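Local coordinates for uncharacterized protein (Cricetid herpesvirus 2, PDB 4ZKQ) that binds chemokines and probably acts as a viral decoy receptor for the rodent gammaherpesvirus that encodes it, at residues 80-85 against 142-147; 16-21 against 186-191. All blocks are in the same frame, centred on the assembly; numbering follows the deposited sequence.

Contact 1 (80-85 against 142-147); sequences TCPACL and GTEESL
G142 meets L85 through its backbone: methyl CD2 of L85 lies 3.7 Å from G142 C, and L85 CA makes a CA-H...O contact to G142 O. At T143, CA-H points to C84 O with an angle at hydrogen of 148°, while methyl CG2 touches A83 O and L85 CD2. Its OG1, set between backbone N and carbonyl carbon (chi1 70°), donates to a water that in turn donates to P82 O and E145 OE1. E144 carries the polar grip. Its extended chain passes C81 O and delivers the carboxylate to two successive amides. T80 N reaches the syn lone pair of E144 OE1 at 3.1 Å in a nearly straight bond (167°), whereas C81 N comes to E144 OE2 at 2.7 Å from above the carboxylate plane. Two backbone donors therefore fix the rotation of this buried group. E145 touches the proline, its CG 3.5 Å from P82 O and its OE1 3.9 Å from P82 CB. On the facing loop, C81 and C84 end a type I turn closed by the C81 SG-C84 SG disulfide; T143 to S146 form another. Two type I turns thus face each other beside the antiparallel strands 85-94 and 132-143, a carboxylate holding the backbone at the start of the disulfide-closed turn.

Contact 2 (16-21 against 186-191); sequences KVSSRL and REEGLE
The R186-G189 type I turn brings its backbone against R20 and L21, with L21 CA 3.9 Å from G189 CA and E188 N bonded to R20 O at 2.9 Å, the N-H...O angle a bent 135°. E188 is the central side chain. Its chain, extended beyond CG, carries the carboxylate out to S18 and R20. OE2 takes the R20 guanidinium side-on: R20 NH2 approaches E188 OE2 at 2.8 Å and R20 NE at 3.0 Å, both from one face of the carboxylate. The oxygen lies near the guanidinium plane, but the two flat groups stand 84° apart, so the salt bridge is not the coplanar two-oxygen kind. A bend at chi3 (-54°) turns the arginine end back to this position. OE1 receives a bond from S18 OG at 2.7 Å, again from above the carboxylate plane. S18 OG also accepts from R20 N, forming an ST turn, and sits over one face of the R20 guanidinium, offset toward its rim. Nearer the E188 backbone, L21 CD2 packs on E188 CB at 3.9 Å, and R186 CB and CG lie against L21 O, while the R186 guanidinium bonds D184 and T23. With three side-chain donors on its carboxylate, E188 is probably stabilised as the anion, and the nearby E187 carboxylate would add to the negative field around R20.

From the N terminus, residues 16-21 come first, just before edge strand 23-26, and contact 2 closes a long loop when 186-191 returns to them 165 residues later. Contact 1 is nested within that span: 80-85, leading into strand 85-94, is met by 142-147 after 57 residues. Contact 1 joins the start of 85-94 to the turn between strands 132-143 and 147-152, hence to two different sheets, and T80 also bonds W313 and K382 from the later part of the chain. Contact 2 ties the N-terminal segment to the entry of strand 190-195, which pairs with 206-223. The contact centres lie 24 Å apart and the two do not touch.

Contact 1 (80-85 against 142-147)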
# COMPACT_ATOMS: atom_id res chain seq x y z
N THR A 80 -1.37 4.59 4.38
CA THR A 80 -0.85 5.95 4.24
C THR A 80 -2.02 6.87 3.97
O THR A 80 -2.33 7.73 4.78
CB THR A 80 0.20 6.08 3.13
OG1 THR A 80 1.34 5.26 3.43
CG2 THR A 80 0.67 7.53 3.02
N CYS A 81 -2.65 6.69 2.82
CA CYS A 81 -3.83 7.47 2.42
C CYS A 81 -4.94 6.54 1.94
O CYS A 81 -5.02 6.23 0.76
CB CYS A 81 -3.47 8.46 1.32
SG CYS A 81 -4.88 9.50 0.85
N PRO A 82 -5.81 6.10 2.86
CA PRO A 82 -6.84 5.10 2.53
C PRO A 82 -7.73 5.46 1.33
O PRO A 82 -8.08 4.56 0.57
CB PRO A 82 -7.68 5.03 3.81
CG PRO A 82 -6.70 5.36 4.90
CD PRO A 82 -5.78 6.39 4.31
N ALA A 83 -8.05 6.74 1.15
CA ALA A 83 -9.01 7.14 0.12
C ALA A 83 -8.34 7.55 -1.19
O ALA A 83 -9.01 7.67 -2.22
CB ALA A 83 -9.87 8.28 0.63
N CYS A 84 -7.02 7.77 -1.16
CA CYS A 84 -6.27 8.18 -2.36
C CYS A 84 -6.34 7.12 -3.45
O CYS A 84 -6.17 5.94 -3.19
CB CYS A 84 -4.82 8.46 -2.01
SG CYS A 84 -4.51 10.00 -1.08
N LEU A 85 -6.58 7.55 -4.69
CA LEU A 85 -6.54 6.64 -5.83
C LEU A 85 -5.11 6.40 -6.27
O LEU A 85 -4.26 7.29 -6.21
CB LEU A 85 -7.35 7.20 -7.00
CG LEU A 85 -8.86 7.15 -6.85
CD1 LEU A 85 -9.51 7.83 -8.04
CD2 LEU A 85 -9.35 5.71 -6.73
N GLY A 142 -7.58 1.87 -8.22
CA GLY A 142 -8.39 1.83 -7.01
C GLY A 142 -7.71 2.54 -5.87
O GLY A 142 -6.63 3.12 -6.04
N THR A 143 -8.33 2.50 -4.70
CA THR A 143 -7.76 3.12 -3.52
C THR A 143 -6.76 2.19 -2.89
O THR A 143 -6.63 1.03 -3.31
CB THR A 143 -8.83 3.48 -2.48
OG1 THR A 143 -9.35 2.28 -1.91
CG2 THR A 143 -9.95 4.28 -3.11
N GLU A 144 -6.05 2.69 -1.88
CA GLU A 144 -5.09 1.88 -1.12
C GLU A 144 -5.65 0.61 -0.53
O GLU A 144 -4.92 -0.37 -0.35
CB GLU A 144 -4.53 2.68 0.05
CG GLU A 144 -3.49 3.70 -0.30
CD GLU A 144 -2.81 4.22 0.94
OE1 GLU A 144 -3.20 3.82 2.06
OE2 GLU A 144 -1.88 5.04 0.79
N GLU A 145 -6.93 0.63 -0.20
CA GLU A 145 -7.58 -0.48 0.50
C GLU A 145 -8.03 -1.59 -0.45
O GLU A 145 -8.53 -2.63 -0.02
CB GLU A 145 -8.78 0.04 1.29
CG GLU A 145 -8.50 1.36 2.01
CD GLU A 145 -9.50 1.64 3.11
OE1 GLU A 145 -10.42 2.45 2.88
OE2 GLU A 145 -9.35 1.05 4.20
N SER A 146 -7.85 -1.37 -1.75
CA SER A 146 -8.34 -2.32 -2.74
C SER A 146 -7.54 -3.61 -2.73
O SER A 146 -6.48 -3.69 -2.10
CB SER A 146 -8.30 -1.71 -4.14
OG SER A 146 -9.06 -0.51 -4.16
N LEU A 147 -8.07 -4.61 -3.43
CA LEU A 147 -7.52 -5.95 -3.41
C LEU A 147 -7.31 -6.49 -4.81
O LEU A 147 -8.00 -6.10 -5.75
CB LEU A 147 -8.44 -6.88 -2.64
CG LEU A 147 -8.93 -6.39 -1.28
CD1 LEU A 147 -9.99 -7.34 -0.77
CD2 LEU A 147 -7.76 -6.28 -0.31
O HOH W 1 -10.74 3.31 0.13

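Contact 2 (16-21 against 186-191)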
# COMPACT_ATOMS: atom_id res chain seq x y z
N LYS A 16 10.91 -11.35 21.98
CA LYS A 16 9.77 -12.26 21.98
C LYS A 16 8.86 -12.09 20.76
O LYS A 16 8.06 -12.98 20.46
CB LYS A 16 8.93 -12.05 23.25
CG LYS A 16 8.01 -10.84 23.19
CD LYS A 16 7.39 -10.56 24.55
CE LYS A 16 8.47 -10.25 25.58
NZ LYS A 16 7.91 -9.93 26.92
N VAL A 17 8.99 -10.96 20.07
CA VAL A 17 8.19 -10.70 18.87
C VAL A 17 8.42 -11.80 17.84
O VAL A 17 9.53 -12.30 17.70
CB VAL A 17 8.53 -9.33 18.26
CG1 VAL A 17 7.63 -9.03 17.06
CG2 VAL A 17 8.39 -8.23 19.30
N SER A 18 7.37 -12.18 17.11
CA SER A 18 7.52 -13.16 16.04
C SER A 18 8.58 -12.72 15.04
O SER A 18 8.67 -11.54 14.72
CB SER A 18 6.21 -13.40 15.31
OG SER A 18 6.44 -14.23 14.18
N SER A 19 9.36 -13.67 14.56
CA SER A 19 10.41 -13.40 13.58
C SER A 19 9.94 -13.75 12.17
O SER A 19 10.73 -13.70 11.21
CB SER A 19 11.67 -14.21 13.91
OG SER A 19 11.36 -15.60 13.92
N ARG A 20 8.66 -14.10 12.04
CA ARG A 20 8.11 -14.61 10.79
C ARG A 20 6.96 -13.72 10.27
O ARG A 20 6.04 -14.19 9.60
CB ARG A 20 7.64 -16.06 10.98
CG ARG A 20 8.80 -17.06 11.16
CD ARG A 20 8.33 -18.45 11.61
NE ARG A 20 7.52 -18.37 12.82
CZ ARG A 20 7.98 -18.00 14.01
NH1 ARG A 20 9.25 -17.69 14.19
NH2 ARG A 20 7.15 -17.95 15.04
N LEU A 21 7.05 -12.43 10.55
CA LEU A 21 6.07 -11.44 10.10
C LEU A 21 6.52 -10.75 8.82
O LEU A 21 7.65 -10.92 8.37
CB LEU A 21 5.84 -10.40 11.20
CG LEU A 21 5.42 -10.98 12.55
CD1 LEU A 21 5.25 -9.85 13.54
CD2 LEU A 21 4.14 -11.79 12.44
N ARG A 186 8.26 -15.64 5.88
CA ARG A 186 7.40 -14.77 6.69
C ARG A 186 5.96 -15.28 6.75
O ARG A 186 5.01 -14.55 6.48
CB ARG A 186 7.44 -13.35 6.11
CG ARG A 186 8.85 -12.81 6.01
CD ARG A 186 8.90 -11.53 5.20
NE ARG A 186 10.26 -11.00 5.06
CZ ARG A 186 11.18 -11.50 4.24
NH1 ARG A 186 10.89 -12.55 3.49
NH2 ARG A 186 12.38 -10.94 4.17
N GLU A 187 5.81 -16.54 7.15
CA GLU A 187 4.53 -17.23 7.04
C GLU A 187 3.45 -16.72 8.00
O GLU A 187 2.26 -16.99 7.79
CB GLU A 187 4.74 -18.74 7.24
CG GLU A 187 5.25 -19.11 8.62
CD GLU A 187 5.76 -20.54 8.70
OE1 GLU A 187 5.88 -21.20 7.64
OE2 GLU A 187 6.04 -21.01 9.82
N GLU A 188 3.84 -16.00 9.04
CA GLU A 188 2.88 -15.41 9.97
C GLU A 188 2.48 -13.97 9.57
O GLU A 188 1.61 -13.37 10.20
CB GLU A 188 3.45 -15.43 11.39
CG GLU A 188 3.54 -16.86 11.96
CD GLU A 188 4.26 -16.96 13.30
OE1 GLU A 188 4.41 -15.94 14.01
OE2 GLU A 188 4.69 -18.08 13.66
N GLY A 189 3.07 -13.46 8.49
CA GLY A 189 2.84 -12.09 8.06
C GLY A 189 1.49 -11.87 7.41
O GLY A 189 0.90 -10.80 7.53
N LEU A 190 1.01 -12.88 6.69
CA LEU A 190 -0.35 -12.90 6.16
C LEU A 190 -1.01 -14.21 6.56
O LEU A 190 -0.51 -15.28 6.24
CB LEU A 190 -0.36 -12.76 4.63
CG LEU A 190 -1.72 -12.68 3.93
CD1 LEU A 190 -1.58 -11.89 2.63
CD2 LEU A 190 -2.29 -14.05 3.62
N GLU A 191 -2.13 -14.10 7.26
CA GLU A 191 -2.96 -15.25 7.60
C GLU A 191 -4.34 -15.03 7.01
O GLU A 191 -4.88 -13.93 7.12
CB GLU A 191 -3.04 -15.44 9.12
CG GLU A 191 -1.69 -15.62 9.83
CD GLU A 191 -1.08 -17.01 9.66
OE1 GLU A 191 -1.56 -17.79 8.80
OE2 GLU A 191 -0.12 -17.32 10.39